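Local coordinates for protein ATP:cob(I)alamin adenosyltransferase, putative (Burkholderia thailandensis, PDB 2ZHZ) that probably transfers the adenosyl group of ATP to the cobalt of reduced cobalamin, working as a homotrimeric PduO-type adenosyltransferase with magnesium, at residues 159-162 and 163-167; 53-56 and 57-60; 67-70 and 71-74. All coordinates share one frame; numbering follows the deposited sequence.

How the contacts relate
All three contacts are local, between residues one to five places apart, but in different surroundings. Contact 1 is buried within helix 147-169, and its side chains are mostly apolar. Contact 2 lies at the surface, where the loop after helix 31-50 enters helix 56-77; there two waters and an arginine join loop to helix. Contact 3 sits further along helix 56-77, partly buried, with leucines on the bundle side and a phenylalanine facing another subunit. Contacts 1 and 2 pack together: L166 CD2 is 3.6 Å from P55 CD, and V165 meets V58. Contact 3 touches neither; its centre is about 22 Å from that of contact 1 and 20 Å from that of contact 2.

Contact 1 (159-162 and 163-167); sequences LFVL and ARVLN
V165 N and L166 N donate to V161 O and L162 O at 3.0 and 2.8 Å, and A163 N does the same to L159 O; these are turns within helix 147-169. The bond from R164 N to F160 O is weak at 3.3 Å, and A163 N makes a second weak bond to that same oxygen. F160 and R164 touch obliquely, ring and guanidinium planes 50° apart: ring carbon CE2 of F160 lies 4.1 Å from CD of R164, so the arginine's methylene, not its charged end, meets the ring. CG of F160 stands anti to its backbone N (chi1 177°), which brings the ring end back toward R164. The F160 side chain lies about 7 Å from that of the ATP-binding R129. The arginine bends at chi3, and its guanidinium goes on to a salt bridge with D174 and a hydrogen bond to P104 O. One residue further along, V161 CG1 and V165 CG2 make a looser apolar pair at 4.5 Å. Around this stretch of the helix bundle, F160 and A163 rest on helix 116-141, V161 and V165 on helix 86-101, and L162 reaches L62 of helix 56-77.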
loop_
_atom_site.group_PDB
_atom_site.type_symbol
_atom_site.label_atom_id
_atom_site.label_comp_id
_atom_site.label_asym_id
_atom_site.label_seq_id
_atom_site.Cartn_x
_atom_site.Cartn_y
_atom_site.Cartn_z
ATOM N N LEU B 159 9.922 8.539 9.461
ATOM C CA LEU B 159 9.509 7.142 9.516
ATOM C C LEU B 159 10.743 6.239 9.414
ATOM O O LEU B 159 10.810 5.182 10.048
ATOM C CB LEU B 159 8.496 6.853 8.401
ATOM C CG LEU B 159 7.113 7.442 8.722
ATOM C CD1 LEU B 159 6.212 7.402 7.499
ATOM C CD2 LEU B 159 6.491 6.659 9.887
ATOM N N PHE B 160 11.723 6.665 8.622
ATOM C CA PHE B 160 12.968 5.917 8.481
ATOM C C PHE B 160 13.663 5.927 9.847
ATOM O O PHE B 160 14.117 4.897 10.342
ATOM C CB PHE B 160 13.873 6.597 7.452
ATOM C CG PHE B 160 15.220 5.945 7.294
ATOM C CD1 PHE B 160 15.382 4.832 6.475
ATOM C CD2 PHE B 160 16.335 6.459 7.955
ATOM C CE1 PHE B 160 16.639 4.238 6.309
ATOM C CE2 PHE B 160 17.593 5.879 7.801
ATOM C CZ PHE B 160 17.747 4.764 6.974
ATOM N N VAL B 161 13.734 7.107 10.450
ATOM C CA VAL B 161 14.375 7.266 11.752
ATOM C C VAL B 161 13.666 6.468 12.837
ATOM O O VAL B 161 14.311 5.829 13.665
ATOM C CB VAL B 161 14.432 8.753 12.154
ATOM C CG1 VAL B 161 15.026 8.902 13.555
ATOM C CG2 VAL B 161 15.274 9.514 11.148
ATOM N N LEU B 162 12.335 6.489 12.828
ATOM C CA LEU B 162 11.579 5.752 13.826
ATOM C C LEU B 162 11.759 4.253 13.655
ATOM O O LEU B 162 11.687 3.502 14.627
ATOM C CB LEU B 162 10.095 6.124 13.765
ATOM C CG LEU B 162 9.741 7.540 14.228
ATOM C CD1 LEU B 162 8.236 7.721 14.151
ATOM C CD2 LEU B 162 10.227 7.771 15.666
ATOM N N ALA B 163 11.993 3.806 12.423
ATOM C CA ALA B 163 12.214 2.382 12.188
ATOM C C ALA B 163 13.492 1.967 12.931
ATOM O O ALA B 163 13.539 0.911 13.560
ATOM C CB ALA B 163 12.353 2.100 10.688
ATOM N N ARG B 164 14.524 2.808 12.865
ATOM C CA ARG B 164 15.781 2.517 13.556
ATOM C C ARG B 164 15.542 2.534 15.062
ATOM O O ARG B 164 16.066 1.694 15.794
ATOM C CB ARG B 164 16.856 3.549 13.196
ATOM C CG ARG B 164 17.273 3.559 11.728
ATOM C CD ARG B 164 18.459 4.490 11.510
ATOM N NE ARG B 164 19.631 4.037 12.261
ATOM C CZ ARG B 164 20.631 4.824 12.653
ATOM N NH1 ARG B 164 20.619 6.119 12.370
ATOM N NH2 ARG B 164 21.643 4.313 13.341
ATOM N N VAL B 165 14.748 3.498 15.520
ATOM C CA VAL B 165 14.417 3.612 16.936
ATOM C C VAL B 165 13.720 2.342 17.406
ATOM O O VAL B 165 14.006 1.834 18.493
ATOM C CB VAL B 165 13.479 4.812 17.199
ATOM C CG1 VAL B 165 12.939 4.755 18.623
ATOM C CG2 VAL B 165 14.228 6.112 16.970
ATOM N N LEU B 166 12.809 1.828 16.583
ATOM C CA LEU B 166 12.066 0.619 16.928
ATOM C C LEU B 166 12.914 -0.649 16.944
ATOM O O LEU B 166 12.645 -1.566 17.723
ATOM C CB LEU B 166 10.865 0.445 15.987
ATOM C CG LEU B 166 9.754 1.480 16.222
ATOM C CD1 LEU B 166 8.614 1.280 15.223
ATOM C CD2 LEU B 166 9.232 1.346 17.649
ATOM N N ASN B 167 13.926 -0.722 16.086
ATOM C CA ASN B 167 14.786 -1.899 16.091
ATOM C C ASN B 167 15.585 -1.913 17.396
ATOM O O ASN B 167 15.787 -2.968 18.002
ATOM C CB ASN B 167 15.732 -1.902 14.885
ATOM C CG ASN B 167 15.131 -2.611 13.678
ATOM O OD1 ASN B 167 14.463 -3.635 13.823
ATOM N ND2 ASN B 167 15.384 -2.082 12.483
#

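Contact 2 (53-56 and 57-60); sequences PLPD and DVRA
R59 leaves the helix with CG anti to its backbone N (chi1 174°), runs extended through CD, then bends at chi3 (-60°), which carries its guanidinium back over L54. The two side chains cross at about a right angle. CD1 of L54 sits over one guanidinium face, offset toward the rim, 3.9 Å from NH2 of R59. Two waters fill in the polar side of the same meeting. The first lies at the guanidinium edge, in its plane, accepting from R59 NE and donating to L54 O at 2.6 Å and to D56 OD2; it thereby links the arginine to a carboxylate. The second accepts from both L54 N and R59 NH2. P55 is the N-cap residue of helix 56-77, and its carbonyl oxygen takes the first helical bond from R59 N at 3.0 Å; A60 N follows with D56 O. The ring of P55 lies alongside V58, both pointing the same way, with CD 3.9 Å from V58 CB. D57 turns its carboxylate back to the cap, so that OD1 comes 3.3 Å from P55 CB, while OD2 is bonded to Y99 OH. L54 and P55 pack on L166, and V58 on V165, of helix 147-169. R59 NH1 reaches L50 O, so the arginine ties the end of helix 31-50 to the start of the next, and NH2 adds a weak bond to E52 O. Its positive charge is thus met by backbone carbonyls and bridging water, and D56 probably acts on it through that water, its OD2 being 5.4 Å from NE of R59.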
loop_
_atom_site.group_PDB
_atom_site.type_symbol
_atom_site.label_atom_id
_atom_site.label_comp_id
_atom_site.label_asym_id
_atom_site.label_seq_id
_atom_site.Cartn_x
_atom_site.Cartn_y
_atom_site.Cartn_z
ATOM N N PRO B 53 3.191 -3.121 19.721
ATOM C CA PRO B 53 3.719 -2.604 20.988
ATOM C C PRO B 53 4.718 -1.518 20.603
ATOM O O PRO B 53 5.517 -1.716 19.686
ATOM C CB PRO B 53 4.415 -3.821 21.595
ATOM C CG PRO B 53 3.619 -4.974 21.053
ATOM C CD PRO B 53 3.426 -4.571 19.609
ATOM N N LEU B 54 4.682 -0.381 21.286
ATOM C CA LEU B 54 5.586 0.714 20.953
ATOM C C LEU B 54 5.999 1.527 22.169
ATOM O O LEU B 54 5.308 1.532 23.183
ATOM C CB LEU B 54 4.905 1.678 19.979
ATOM C CG LEU B 54 4.411 1.222 18.604
ATOM C CD1 LEU B 54 3.442 2.267 18.059
ATOM C CD2 LEU B 54 5.587 1.032 17.659
ATOM N N PRO B 55 7.139 2.230 22.078
ATOM C CA PRO B 55 7.574 3.047 23.212
ATOM C C PRO B 55 6.524 4.153 23.311
ATOM O O PRO B 55 6.007 4.600 22.287
ATOM C CB PRO B 55 8.928 3.585 22.753
ATOM C CG PRO B 55 9.428 2.517 21.822
ATOM C CD PRO B 55 8.184 2.166 21.042
ATOM N N ASP B 56 6.203 4.588 24.525
ATOM C CA ASP B 56 5.196 5.627 24.714
ATOM C C ASP B 56 5.410 6.885 23.882
ATOM O O ASP B 56 4.460 7.431 23.322
ATOM C CB ASP B 56 5.105 6.003 26.195
ATOM C CG ASP B 56 4.446 4.923 27.028
ATOM O OD1 ASP B 56 4.534 4.988 28.271
ATOM O OD2 ASP B 56 3.832 4.009 26.436
ATOM N N ASP B 57 6.652 7.347 23.798
ATOM C CA ASP B 57 6.950 8.552 23.033
ATOM C C ASP B 57 6.722 8.341 21.536
ATOM O O ASP B 57 6.192 9.220 20.857
ATOM C CB ASP B 57 8.391 9.004 23.297
ATOM C CG ASP B 57 9.418 7.961 22.902
ATOM O OD1 ASP B 57 9.272 6.793 23.310
ATOM O OD2 ASP B 57 10.379 8.312 22.190
ATOM N N VAL B 58 7.120 7.181 21.025
ATOM C CA VAL B 58 6.933 6.882 19.609
ATOM C C VAL B 58 5.441 6.827 19.285
ATOM O O VAL B 58 5.009 7.316 18.240
ATOM C CB VAL B 58 7.594 5.536 19.224
ATOM C CG1 VAL B 58 7.246 5.174 17.777
ATOM C CG2 VAL B 58 9.106 5.644 19.381
ATOM N N ARG B 59 4.657 6.235 20.184
ATOM C CA ARG B 59 3.215 6.137 19.995
ATOM C C ARG B 59 2.603 7.532 19.978
ATOM O O ARG B 59 1.725 7.832 19.166
ATOM C CB ARG B 59 2.579 5.312 21.120
ATOM C CG ARG B 59 1.052 5.274 21.084
ATOM C CD ARG B 59 0.491 4.334 22.146
ATOM N NE ARG B 59 0.960 2.964 21.947
ATOM C CZ ARG B 59 0.577 2.184 20.939
ATOM N NH1 ARG B 59 -0.292 2.636 20.042
ATOM N NH2 ARG B 59 1.077 0.964 20.820
ATOM N N ALA B 60 3.079 8.387 20.877
ATOM C CA ALA B 60 2.576 9.749 20.967
ATOM C C ALA B 60 2.820 10.519 19.676
ATOM O O ALA B 60 1.936 11.223 19.191
ATOM C CB ALA B 60 3.229 10.471 22.144
HETATM O O HOH W 1 3.032 2.612 23.964
HETATM O O HOH W 2 2.447 -0.292 23.216
#

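Contact 3 (67-70 and 71-74)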
loop_
_atom_site.group_PDB
_atom_site.type_symbol
_atom_site.label_atom_id
_atom_site.label_comp_id
_atom_site.label_asym_id
_atom_site.label_seq_id
_atom_site.Cartn_x
_atom_site.Cartn_y
_atom_site.Cartn_z
ATOM N N HIS B 67 -3.341 12.714 13.085
ATOM C CA HIS B 67 -4.175 13.910 13.116
ATOM C C HIS B 67 -3.692 14.880 12.044
ATOM O O HIS B 67 -4.499 15.495 11.349
ATOM C CB HIS B 67 -4.104 14.561 14.499
ATOM C CG HIS B 67 -4.706 13.727 15.585
ATOM N ND1 HIS B 67 -6.069 13.587 15.747
ATOM C CD2 HIS B 67 -4.133 12.970 16.549
ATOM C CE1 HIS B 67 -6.307 12.780 16.765
ATOM N NE2 HIS B 67 -5.149 12.390 17.269
ATOM N N ASP B 68 -2.374 15.004 11.909
ATOM C CA ASP B 68 -1.782 15.884 10.899
ATOM C C ASP B 68 -2.208 15.425 9.508
ATOM O O ASP B 68 -2.559 16.235 8.644
ATOM C CB ASP B 68 -0.250 15.835 10.936
ATOM C CG ASP B 68 0.347 16.470 12.177
ATOM O OD1 ASP B 68 -0.384 17.114 12.958
ATOM O OD2 ASP B 68 1.575 16.323 12.355
ATOM N N LEU B 69 -2.139 14.115 9.290
ATOM C CA LEU B 69 -2.493 13.535 8.002
ATOM C C LEU B 69 -3.970 13.712 7.693
ATOM O O LEU B 69 -4.358 13.853 6.532
ATOM C CB LEU B 69 -2.102 12.052 7.968
ATOM C CG LEU B 69 -0.588 11.823 7.975
ATOM C CD1 LEU B 69 -0.294 10.327 7.904
ATOM C CD2 LEU B 69 0.053 12.545 6.788
ATOM N N PHE B 70 -4.798 13.697 8.732
ATOM C CA PHE B 70 -6.223 13.900 8.532
ATOM C C PHE B 70 -6.422 15.329 8.026
ATOM O O PHE B 70 -7.214 15.573 7.117
ATOM C CB PHE B 70 -6.988 13.714 9.838
ATOM C CG PHE B 70 -8.471 13.869 9.684
ATOM C CD1 PHE B 70 -9.239 12.833 9.165
ATOM C CD2 PHE B 70 -9.094 15.069 10.012
ATOM C CE1 PHE B 70 -10.612 12.991 8.970
ATOM C CE2 PHE B 70 -10.464 15.238 9.822
ATOM C CZ PHE B 70 -11.223 14.195 9.299
ATOM N N ASP B 71 -5.696 16.273 8.616
ATOM C CA ASP B 71 -5.805 17.669 8.206
ATOM C C ASP B 71 -5.202 17.911 6.829
ATOM O O ASP B 71 -5.717 18.715 6.050
ATOM C CB ASP B 71 -5.131 18.589 9.225
ATOM C CG ASP B 71 -5.889 18.660 10.534
ATOM O OD1 ASP B 71 -7.076 18.261 10.564
ATOM O OD2 ASP B 71 -5.307 19.127 11.534
ATOM N N LEU B 72 -4.109 17.215 6.528
ATOM C CA LEU B 72 -3.457 17.365 5.236
ATOM C C LEU B 72 -4.436 16.904 4.156
ATOM O O LEU B 72 -4.582 17.550 3.119
ATOM C CB LEU B 72 -2.166 16.534 5.195
ATOM C CG LEU B 72 -1.170 16.844 4.071
ATOM C CD1 LEU B 72 0.211 16.326 4.454
ATOM C CD2 LEU B 72 -1.630 16.216 2.774
ATOM N N GLY B 73 -5.117 15.792 4.420
ATOM C CA GLY B 73 -6.091 15.277 3.471
ATOM C C GLY B 73 -7.244 16.256 3.336
ATOM O O GLY B 73 -7.771 16.471 2.240
ATOM N N GLY B 74 -7.632 16.854 4.460
ATOM C CA GLY B 74 -8.713 17.823 4.449
ATOM C C GLY B 74 -8.335 19.023 3.606
ATOM O O GLY B 74 -9.179 19.605 2.921
HETATM O O HOH W 3 -2.896 17.835 13.621
#
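F70 and D71, neighbours in sequence, meet on helix 56-77: OD1 of D71 lies at the edge of the phenyl ring, near its plane, 3.8 Å from CD2 of F70. The ring and carboxylate planes are turned 61° apart. F70 holds CG anti to its backbone N (chi1 -178°), sending the ring outward from the helix, whereas D71 places CG beside its own N (chi1 -70°), and its carboxylate leans back along the helix toward H67, with CG 3.6 Å from H67 O. D71 OD2 receives a weak bond from a water that also donates to D68 OD1 at 2.7 Å. This water lies between two acids whose oxygens OD1 of D68 and OD2 of D71 are 5.5 Å apart, and probably softens their repulsion; D68 is further balanced by a salt bridge to R91 and a hydrogen bond to Y151 OH. On the inner side, L72 has CG anti to its backbone N and L69 has CG beside its own, and L69 CD2 and L72 CD1 approach to 4.4 Å. The backbone bonds from D71 N through G74 N are those of a regular alpha helix. L69 and L72 face helices 31-50 and 147-169 within the bundle, while the F70 ring meets F109 of a neighbouring subunit and H67 packs on L111 of that subunit, placing this turn at the trimer interface.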